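Local coordinates for protein exotoxin A (Pseudomonas aeruginosa, PDB 1IKP) that is a secreted toxin that probably enters host cells and, as an NAD-dependent ADP-ribosyltransferase, transfers ADP-ribose from NAD to a host protein, at residues I132-M137 against I244-H249. The protein carries 2 engineered substitutions. Residues are numbered along the deposited sequence; the frame is centred on the assembly and turned at random.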
loop_
_atom_site.group_PDB
_atom_site.type_symbol
_atom_site.label_atom_id
_atom_site.label_comp_id
_atom_site.label_asym_id
_atom_site.label_seq_id
_atom_site.Cartn_x
_atom_site.Cartn_y
_atom_site.Cartn_z
ATOM N N ILE A 132 4.712 -11.249 1.144
ATOM C CA ILE A 132 3.884 -11.774 0.065
ATOM C C ILE A 132 4.531 -11.210 -1.215
ATOM O O ILE A 132 4.616 -9.993 -1.387
ATOM C CB ILE A 132 2.441 -11.292 0.203
ATOM C CG1 ILE A 132 1.882 -11.787 1.544
ATOM C CG2 ILE A 132 1.607 -11.792 -0.975
ATOM C CD1 ILE A 132 0.521 -11.249 1.896
ATOM N N TYR A 133 5.002 -12.099 -2.079
ATOM C CA TYR A 133 5.703 -11.713 -3.300
ATOM C C TYR A 133 4.788 -11.790 -4.512
ATOM O O TYR A 133 4.014 -12.730 -4.652
ATOM C CB TYR A 133 6.929 -12.613 -3.506
ATOM C CG TYR A 133 7.925 -12.555 -2.368
ATOM C CD1 TYR A 133 8.751 -11.450 -2.171
ATOM C CD2 TYR A 133 8.054 -13.635 -1.498
ATOM C CE1 TYR A 133 9.697 -11.425 -1.135
ATOM C CE2 TYR A 133 8.970 -13.615 -0.479
ATOM C CZ TYR A 133 9.797 -12.523 -0.298
ATOM O OH TYR A 133 10.743 -12.537 0.691
ATOM N N THR A 134 4.857 -10.783 -5.382
ATOM C CA THR A 134 4.013 -10.774 -6.569
ATOM C C THR A 134 4.826 -11.022 -7.871
ATOM O O THR A 134 5.808 -10.332 -8.143
ATOM C CB THR A 134 3.275 -9.425 -6.676
ATOM O OG1 THR A 134 2.392 -9.283 -5.559
ATOM C CG2 THR A 134 2.455 -9.349 -7.964
ATOM N N ILE A 135 4.387 -11.990 -8.676
ATOM C CA ILE A 135 5.056 -12.322 -9.950
ATOM C C ILE A 135 4.104 -12.236 -11.125
ATOM O O ILE A 135 3.135 -12.981 -11.206
ATOM C CB ILE A 135 5.705 -13.729 -9.877
ATOM C CG1 ILE A 135 6.739 -13.744 -8.749
ATOM C CG2 ILE A 135 6.377 -14.061 -11.218
ATOM C CD1 ILE A 135 7.418 -15.099 -8.525
ATOM N N GLU A 136 4.409 -11.314 -12.044
ATOM C CA GLU A 136 3.595 -11.073 -13.225
ATOM C C GLU A 136 3.601 -12.223 -14.219
ATOM O O GLU A 136 4.669 -12.623 -14.683
ATOM C CB GLU A 136 4.088 -9.804 -13.911
ATOM C CG GLU A 136 3.233 -9.368 -15.080
ATOM C CD GLU A 136 1.771 -9.125 -14.694
ATOM O OE1 GLU A 136 1.509 -8.834 -13.511
ATOM O OE2 GLU A 136 0.890 -9.198 -15.571
ATOM N N MET A 137 2.424 -12.708 -14.594
ATOM C CA MET A 137 2.311 -13.828 -15.511
ATOM C C MET A 137 1.598 -13.558 -16.817
ATOM O O MET A 137 1.868 -14.206 -17.835
ATOM C CB MET A 137 1.613 -15.021 -14.829
ATOM C CG MET A 137 2.388 -15.535 -13.606
ATOM S SD MET A 137 3.964 -16.330 -14.068
ATOM C CE MET A 137 4.393 -15.583 -15.603
ATOM N N ILE A 244 2.292 -7.740 8.392
ATOM C CA ILE A 244 2.170 -8.353 7.077
ATOM C C ILE A 244 2.834 -7.429 6.076
ATOM O O ILE A 244 2.641 -6.208 6.120
ATOM C CB ILE A 244 0.699 -8.506 6.672
ATOM C CG1 ILE A 244 -0.019 -9.444 7.662
ATOM C CG2 ILE A 244 0.585 -9.050 5.265
ATOM C CD1 ILE A 244 -1.529 -9.352 7.545
ATOM N N SER A 245 3.634 -7.988 5.180
ATOM C CA SER A 245 4.237 -7.143 4.156
ATOM C C SER A 245 4.145 -7.763 2.790
ATOM O O SER A 245 4.000 -8.958 2.647
ATOM C CB SER A 245 5.712 -6.855 4.464
ATOM O OG SER A 245 6.543 -8.001 4.227
ATOM N N HIS A 246 4.204 -6.906 1.775
ATOM C CA HIS A 246 4.233 -7.316 0.378
ATOM C C HIS A 246 5.559 -6.770 -0.171
ATOM O O HIS A 246 6.137 -5.830 0.375
ATOM C CB HIS A 246 3.126 -6.644 -0.435
ATOM C CG HIS A 246 1.811 -7.359 -0.436
ATOM N ND1 HIS A 246 0.896 -7.248 0.593
ATOM C CD2 HIS A 246 1.230 -8.141 -1.376
ATOM C CE1 HIS A 246 -0.192 -7.929 0.278
ATOM N NE2 HIS A 246 -0.020 -8.479 -0.908
ATOM N N ARG A 247 6.060 -7.385 -1.234
ATOM C CA ARG A 247 7.256 -6.874 -1.922
ATOM C C ARG A 247 7.013 -7.054 -3.411
ATOM O O ARG A 247 6.517 -8.107 -3.858
ATOM C CB ARG A 247 8.542 -7.587 -1.478
ATOM C CG ARG A 247 9.809 -6.938 -2.055
ATOM C CD ARG A 247 11.042 -7.191 -1.170
ATOM N NE ARG A 247 12.236 -6.537 -1.691
ATOM C CZ ARG A 247 13.204 -5.997 -0.953
ATOM N NH1 ARG A 247 13.162 -5.995 0.377
ATOM N NH2 ARG A 247 14.248 -5.460 -1.568
ATOM N N LEU A 248 7.303 -5.994 -4.182
ATOM C CA LEU A 248 7.105 -6.011 -5.625
ATOM C C LEU A 248 8.380 -5.503 -6.287
ATOM O O LEU A 248 8.845 -4.399 -6.024
ATOM C CB LEU A 248 5.933 -5.091 -6.011
ATOM C CG LEU A 248 5.637 -5.012 -7.516
ATOM C CD1 LEU A 248 5.335 -6.370 -8.096
ATOM C CD2 LEU A 248 4.449 -4.062 -7.735
ATOM N N HIS A 249 8.943 -6.352 -7.132
ATOM C CA HIS A 249 10.156 -6.056 -7.879
ATOM C C HIS A 249 9.744 -5.566 -9.261
ATOM O O HIS A 249 8.839 -6.142 -9.866
ATOM C CB HIS A 249 10.988 -7.344 -7.963
ATOM C CG HIS A 249 12.104 -7.306 -8.960
ATOM N ND1 HIS A 249 13.069 -6.320 -8.987
ATOM C CD2 HIS A 249 12.433 -8.186 -9.930
ATOM C CE1 HIS A 249 13.945 -6.601 -9.940
ATOM N NE2 HIS A 249 13.583 -7.726 -10.524
#
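With CG1 of Ile132 (chi1 -60°) and CG of His246 (chi1 -87°) each beside its own backbone N and anti to the carbonyl carbon, the two side chains meet on one face of the sheet. The imidazole crosses Ile132 at a slant, with Ile132 CB over one ring face, 3.9 Å from the centroid and displaced toward the rim, in a CH-pi contact. CG2 of Ile132 reaches NE2 and CD2 of the same ring, while Ile132 CD1 touches His246 CE1 and meets Ile244 CG2 at 4.0 Å. His246 NE2 is buried here without a polar partner.

Beneath these side chains, Ile132 is bound through both its backbone groups: its N donates to Ser245 O (2.8 Å), and its O accepts from Arg247 N (3.0 Å) while also lying 3.2 Å from His246 CA in a CA-H...O contact. The strands then diverge, their axes 29° from parallel, and the next bond, Thr134 N to Arg247 O, is weak at 3.5 Å. Leu248 CD1 still packs against Thr134 CB at 3.9 Å, and the Thr134 hydroxyl is hydrogen-bonded to the Lys114 amine.

On the other face of the sheet, Arg247 CB lies obliquely against the Tyr133 ring, 3.9 Å from CD1; the extended arginine chain carries its guanidinium away to salt bridges with Asp366 and Asp387.

Strand 126-136 pairs antiparallel with 112-120, and 245-248 with 367-371, so this buried parallel pairing joins the antiparallel strands of the binding region to the short strands 367-371 and 389-393; the result is a mixed beta-sheet in which a short parallel ladder links strands far apart in sequence.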